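Local coordinates for GDSL-like protein (Collinsella aerofaciens ATCC 25986, PDB 7BXD) that is a GDSL-like acyl-hydrolase of the SGNH family that probably cleaves ester bonds of acylated substrates, its natural substrate being unassigned, at residues Phe34-Thr39 with Gly106-Ser111; Thr151-Ser156 with Leu219-Ala224. All blocks are in the same frame, centred on the assembly; numbering follows the deposited sequence. Where two conformers were deposited one is given.

Contact 1. Residues Phe34-Thr39 with Gly106-Ser111; sequences FGDSTT and GVNDFS
Asp-36 reaches across to the start of helix 107-111, where its CB lies 3.8 Å from Asn-108 ND2 and its OD2 rests 3.8 Å from Val-107 CG1. The carboxylate and the Asn-108 amide are tilted 54° apart, and the direct touch between them is van der Waals contact; the polar link runs through two waters. Both donate to OD2. Water 1 receives the Gly-106 and Asn-108 backbone N-H groups, the latter at 3.1 Å, while water 2 lies 3.0 Å from its donor, Val-107 N. Three N-H groups at the helix start are thus joined, through the two waters, to Asp-36 OD2.

The other oxygen, OD1, faces its own segment. Thr-38 OG1 donates to the syn lone pair of Asp-36 OD1 at 2.7 Å, and Thr-38 N reaches Asp-36 OD1 from the anti side at 2.9 Å, a capping bond that makes Asp-36 the N-cap of helix 37-40. With chi1 at 61°, CG sits between the backbone N and the carbonyl carbon, a setting that lets one carboxylate face two helix starts.

Farther out, Asn-108 ND2 donates to Ser-75 O, which fixes the amide beside the GDS turn, and Phe-87 packs on Asp-36. Gly-Asp-Ser and the Gly-Val-Asn-Asp sequence match two conserved blocks of SGNH hydrolases, in which the serine is the nucleophile and the asparagine belongs to the oxyanion hole; Ser-37 and Asn-108 probably do the same here. Four accepted bonds and two helix N-termini would stabilise a negative charge on buried Asp-36, making its carboxylate a plausible brace between the turn of the probable nucleophile and the start of helix 107-111.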
loop_
_atom_site.group_PDB
_atom_site.type_symbol
_atom_site.label_atom_id
_atom_site.label_comp_id
_atom_site.label_asym_id
_atom_site.label_seq_id
_atom_site.Cartn_x
_atom_site.Cartn_y
_atom_site.Cartn_z
ATOM N N PHE A 34 -6.489 2.665 2.062
ATOM C CA PHE A 34 -6.316 3.328 0.779
ATOM C C PHE A 34 -5.137 2.625 0.094
ATOM O O PHE A 34 -4.013 2.629 0.629
ATOM C CB PHE A 34 -6.013 4.789 1.092
ATOM C CG PHE A 34 -5.989 5.731 -0.085
ATOM C CD1 PHE A 34 -6.801 5.548 -1.201
ATOM C CD2 PHE A 34 -5.178 6.876 -0.024
ATOM C CE1 PHE A 34 -6.815 6.484 -2.237
ATOM C CE2 PHE A 34 -5.195 7.826 -1.056
ATOM C CZ PHE A 34 -6.016 7.637 -2.161
ATOM N N GLY A 35 -5.400 1.969 -1.037
ATOM C CA GLY A 35 -4.375 1.138 -1.630
ATOM C C GLY A 35 -4.585 0.858 -3.105
ATOM O O GLY A 35 -5.409 1.494 -3.782
ATOM N N ASP A 36 -3.808 -0.105 -3.604
ATOM C CA ASP A 36 -3.801 -0.499 -5.023
ATOM C C ASP A 36 -4.450 -1.886 -5.154
ATOM O O ASP A 36 -5.373 -2.210 -4.382
ATOM C CB ASP A 36 -2.385 -0.337 -5.599
ATOM C CG ASP A 36 -1.340 -1.215 -4.908
ATOM O OD1 ASP A 36 -1.714 -2.260 -4.308
ATOM O OD2 ASP A 36 -0.148 -0.844 -4.952
ATOM N N SER A 37 -4.005 -2.685 -6.120
ATOM C CA SER A 37 -4.536 -4.043 -6.273
ATOM C C SER A 37 -4.405 -4.858 -4.995
ATOM O O SER A 37 -5.212 -5.778 -4.757
ATOM C CB SER A 37 -3.792 -4.815 -7.364
ATOM O OG SER A 37 -3.630 -4.065 -8.550
ATOM N N THR A 38 -3.338 -4.615 -4.219
ATOM C CA THR A 38 -3.062 -5.385 -3.008
ATOM C C THR A 38 -3.902 -4.950 -1.825
ATOM O O THR A 38 -3.800 -5.557 -0.753
ATOM C CB THR A 38 -1.553 -5.367 -2.678
ATOM O OG1 THR A 38 -1.072 -4.030 -2.430
ATOM C CG2 THR A 38 -0.743 -6.014 -3.803
ATOM N N THR A 39 -4.736 -3.916 -2.002
ATOM C CA THR A 39 -5.844 -3.631 -1.099
ATOM C C THR A 39 -7.183 -4.010 -1.722
ATOM O O THR A 39 -8.035 -4.594 -1.037
ATOM C CB THR A 39 -5.840 -2.141 -0.674
ATOM O OG1 THR A 39 -4.664 -1.889 0.110
ATOM C CG2 THR A 39 -7.037 -1.808 0.179
ATOM N N GLY A 106 2.762 1.833 -3.845
ATOM C CA GLY A 106 4.088 2.128 -4.346
ATOM C C GLY A 106 4.655 1.077 -5.276
ATOM O O GLY A 106 5.585 1.388 -6.033
ATOM N N VAL A 107 4.116 -0.148 -5.289
ATOM C CA VAL A 107 4.700 -1.134 -6.192
ATOM C C VAL A 107 4.473 -0.709 -7.636
ATOM O O VAL A 107 5.301 -1.007 -8.511
ATOM C CB VAL A 107 4.235 -2.584 -5.900
ATOM C CG1 VAL A 107 2.780 -2.809 -6.347
ATOM C CG2 VAL A 107 5.170 -3.601 -6.545
ATOM N N ASN A 108 3.348 -0.032 -7.929
ATOM C CA ASN A 108 3.121 0.405 -9.312
ATOM C C ASN A 108 3.995 1.598 -9.690
ATOM O O ASN A 108 4.384 1.738 -10.862
ATOM C CB ASN A 108 1.653 0.680 -9.581
ATOM C CG ASN A 108 0.820 -0.575 -9.457
ATOM O OD1 ASN A 108 1.245 -1.645 -9.903
ATOM N ND2 ASN A 108 -0.370 -0.455 -8.872
ATOM N N ASP A 109 4.310 2.480 -8.734
ATOM C CA ASP A 109 5.241 3.561 -9.019
ATOM C C ASP A 109 6.589 2.998 -9.446
ATOM O O ASP A 109 7.221 3.515 -10.385
ATOM C CB ASP A 109 5.384 4.464 -7.789
ATOM C CG ASP A 109 4.053 5.044 -7.358
ATOM O OD1 ASP A 109 3.242 4.249 -6.801
ATOM O OD2 ASP A 109 3.830 6.259 -7.598
ATOM N N PHE A 110 7.068 1.957 -8.738
ATOM C CA PHE A 110 8.305 1.290 -9.111
ATOM C C PHE A 110 8.155 0.638 -10.489
ATOM O O PHE A 110 8.954 0.873 -11.397
ATOM C CB PHE A 110 8.620 0.240 -8.043
ATOM C CG PHE A 110 9.578 -0.844 -8.503
ATOM C CD1 PHE A 110 10.876 -0.528 -8.929
ATOM C CD2 PHE A 110 9.171 -2.167 -8.494
ATOM C CE1 PHE A 110 11.745 -1.543 -9.338
ATOM C CE2 PHE A 110 10.032 -3.171 -8.902
ATOM C CZ PHE A 110 11.321 -2.856 -9.331
ATOM N N SER A 111 7.123 -0.196 -10.669
ATOM C CA SER A 111 7.039 -1.011 -11.876
ATOM C C SER A 111 6.693 -0.195 -13.116
ATOM O O SER A 111 7.016 -0.625 -14.232
ATOM C CB SER A 111 6.069 -2.184 -11.681
ATOM O OG SER A 111 4.725 -1.764 -11.654
HETATM O O HOH W 1 1.101 1.230 -6.165
HETATM O O HOH W 2 2.094 -1.287 -3.430
#

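Contact 2. Residues Thr151-Ser156 with Leu219-Ala224; sequences TPCKTS and LHYSPA
Tyr-221 and Cys-153 meet at the rim of the phenol: Cys-153 CB lies near the ring plane, 3.2 Å from Tyr-221 OH. The cysteine therefore borders the ring at its edge rather than covering a face. With chi1 at -72°, SG lies beside the Cys-153 backbone N and still comes within 3.5 Å of Tyr-221 OH.

The second van der Waals pair is Thr-155 with Leu-219, whose side chains run side by side and point the same way. Thr-155 OG1 touches Leu-219 CB at 3.5 Å, and Thr-155 CB meets the Leu-219 CD1 methyl at 3.7 Å. In Leu-219, CG is anti to the backbone N (chi1 170°), and this same branch carbon also lies over one face of the His-220 ring, toward the rim.

Hydrogen bonding across the contact passes through water 3. Tyr-221 OH donates to it at 2.8 Å, and the water hands its two protons to carbonyls on opposite segments, Lys-154 O at 2.9 Å and Leu-219 O at 2.7 Å. Thr-155 OG1, although packed on leucine carbons, is satisfied by Gly-218 O and Gly-157 N. A direct backbone link lies beside it, between Ser-156 and Gly-218.

Leu-219 precedes His-220, whose ND1 bonds Asp-217 OD2, the Asp-His pairing of the DxxH block of SGNH hydrolases; His-220 is probably the catalytic base. With the Tyr-221 proton and both protons of water 3 assigned, the network has a single direction of donation, which sets the hydroxyl rotation and ties the loop after strand 146-150 to the backbone carrying this histidine.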
loop_
_atom_site.group_PDB
_atom_site.type_symbol
_atom_site.label_atom_id
_atom_site.label_comp_id
_atom_site.label_asym_id
_atom_site.label_seq_id
_atom_site.Cartn_x
_atom_site.Cartn_y
_atom_site.Cartn_z
ATOM N N THR A 151 4.744 0.008 3.774
ATOM C CA THR A 151 5.608 -0.048 2.598
ATOM C C THR A 151 5.129 -1.146 1.645
ATOM O O THR A 151 4.560 -2.153 2.084
ATOM C CB THR A 151 7.052 -0.280 3.020
ATOM O OG1 THR A 151 7.074 -1.466 3.829
ATOM C CG2 THR A 151 7.635 0.901 3.796
ATOM N N PRO A 152 5.344 -0.963 0.340
ATOM C CA PRO A 152 4.819 -1.928 -0.640
ATOM C C PRO A 152 5.513 -3.266 -0.528
ATOM O O PRO A 152 6.745 -3.344 -0.392
ATOM C CB PRO A 152 5.137 -1.261 -1.996
ATOM C CG PRO A 152 6.286 -0.294 -1.696
ATOM C CD PRO A 152 5.962 0.211 -0.301
ATOM N N CYS A 153 4.710 -4.352 -0.604
ATOM C CA CYS A 153 5.293 -5.684 -0.495
ATOM C C CYS A 153 6.221 -5.985 -1.671
ATOM O O CYS A 153 6.091 -5.435 -2.774
ATOM C CB CYS A 153 4.191 -6.746 -0.437
ATOM S SG CYS A 153 3.338 -6.691 1.173
ATOM N N LYS A 154 7.129 -6.934 -1.449
ATOM C CA LYS A 154 7.977 -7.427 -2.529
ATOM C C LYS A 154 7.167 -8.212 -3.567
ATOM O O LYS A 154 6.060 -8.712 -3.312
ATOM C CB LYS A 154 9.097 -8.289 -1.959
ATOM C CG LYS A 154 10.116 -7.436 -1.198
ATOM C CD LYS A 154 11.394 -8.197 -0.882
ATOM C CE LYS A 154 12.517 -7.336 -0.272
ATOM N NZ LYS A 154 12.192 -6.937 1.137
ATOM N N THR A 155 7.773 -8.329 -4.745
ATOM C CA THR A 155 7.243 -9.105 -5.853
ATOM C C THR A 155 8.398 -9.822 -6.527
ATOM O O THR A 155 9.514 -9.293 -6.633
ATOM C CB THR A 155 6.504 -8.223 -6.871
ATOM O OG1 THR A 155 6.074 -9.024 -7.982
ATOM C CG2 THR A 155 7.305 -7.053 -7.417
ATOM N N SER A 156 8.116 -11.019 -7.019
ATOM C CA SER A 156 9.077 -11.728 -7.852
ATOM C C SER A 156 8.952 -11.375 -9.322
ATOM O O SER A 156 9.655 -11.971 -10.141
ATOM C CB SER A 156 8.978 -13.241 -7.640
ATOM O OG SER A 156 7.648 -13.691 -7.828
ATOM N N LEU A 219 2.955 -11.577 -7.106
ATOM C CA LEU A 219 2.699 -10.147 -6.937
ATOM C C LEU A 219 1.442 -9.938 -6.106
ATOM O O LEU A 219 1.458 -9.224 -5.091
ATOM C CB LEU A 219 2.585 -9.485 -8.308
ATOM C CG LEU A 219 2.087 -8.034 -8.359
ATOM C CD1 LEU A 219 3.027 -7.128 -7.549
ATOM C CD2 LEU A 219 2.003 -7.569 -9.811
ATOM N N HIS A 220 0.351 -10.576 -6.518
ATOM C CA HIS A 220 -0.910 -10.536 -5.802
ATOM C C HIS A 220 -1.006 -11.693 -4.806
ATOM O O HIS A 220 -0.047 -12.440 -4.606
ATOM C CB HIS A 220 -2.039 -10.510 -6.837
ATOM C CG HIS A 220 -1.910 -9.350 -7.772
ATOM N ND1 HIS A 220 -1.443 -9.477 -9.066
ATOM C CD2 HIS A 220 -2.074 -8.021 -7.563
ATOM C CE1 HIS A 220 -1.381 -8.282 -9.628
ATOM N NE2 HIS A 220 -1.764 -7.382 -8.742
ATOM N N TYR A 221 -2.164 -11.844 -4.174
ATOM C CA TYR A 221 -2.354 -12.794 -3.092
ATOM C C TYR A 221 -3.589 -13.641 -3.352
ATOM O O TYR A 221 -4.614 -13.148 -3.848
ATOM C CB TYR A 221 -2.453 -12.084 -1.698
ATOM C CG TYR A 221 -1.190 -11.324 -1.378
ATOM C CD1 TYR A 221 -0.942 -10.071 -1.963
ATOM C CD2 TYR A 221 -0.186 -11.892 -0.603
ATOM C CE1 TYR A 221 0.276 -9.415 -1.778
ATOM C CE2 TYR A 221 1.027 -11.231 -0.392
ATOM C CZ TYR A 221 1.256 -10.001 -1.012
ATOM O OH TYR A 221 2.490 -9.393 -0.860
ATOM N N SER A 222 -3.491 -14.917 -2.984
ATOM C CA SER A 222 -4.671 -15.777 -2.949
ATOM C C SER A 222 -5.537 -15.409 -1.745
ATOM O O SER A 222 -5.116 -14.660 -0.866
ATOM C CB SER A 222 -4.211 -17.221 -2.802
ATOM O OG SER A 222 -3.543 -17.336 -1.539
ATOM N N PRO A 223 -6.751 -15.969 -1.647
ATOM C CA PRO A 223 -7.533 -15.748 -0.418
ATOM C C PRO A 223 -6.732 -16.099 0.842
ATOM O O PRO A 223 -6.743 -15.343 1.824
ATOM C CB PRO A 223 -8.774 -16.634 -0.648
ATOM C CG PRO A 223 -8.953 -16.595 -2.154
ATOM C CD PRO A 223 -7.538 -16.657 -2.702
ATOM N N ALA A 224 -5.983 -17.213 0.821
ATOM C CA ALA A 224 -5.181 -17.587 1.988
ATOM C C ALA A 224 -4.051 -16.584 2.216
ATOM O O ALA A 224 -3.708 -16.281 3.367
ATOM C CB ALA A 224 -4.598 -18.989 1.816
HETATM O O HOH W 3 3.249 -8.193 -3.284
#

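Overall arrangement
Contacts 1 and 2 have centres about 10 Å apart and touch where the active site is expected. Ser-37 of 34-39 meets His-220 of 219-224, Ser-37 CB lying 3.5 Å from His-220 NE2, and Asp-217 stands behind the histidine, an arrangement consistent with the catalytic triad of SGNH hydrolases. Asn-108 and Gly-74, the latter giving Ser-37 OG a weak hydrogen bond, would probably contribute to the oxyanion hole, as in relatives. Two packing joints lie nearby: Val-107 N approaches Pro-152 CB at 3.6 Å, and Thr-38 CG2 lies 4.1 Å from Tyr-221 CE1. Contact 1 would thus hold the probable nucleophile and oxyanion donor, and contact 2 the probable base, on adjoining parts of one site.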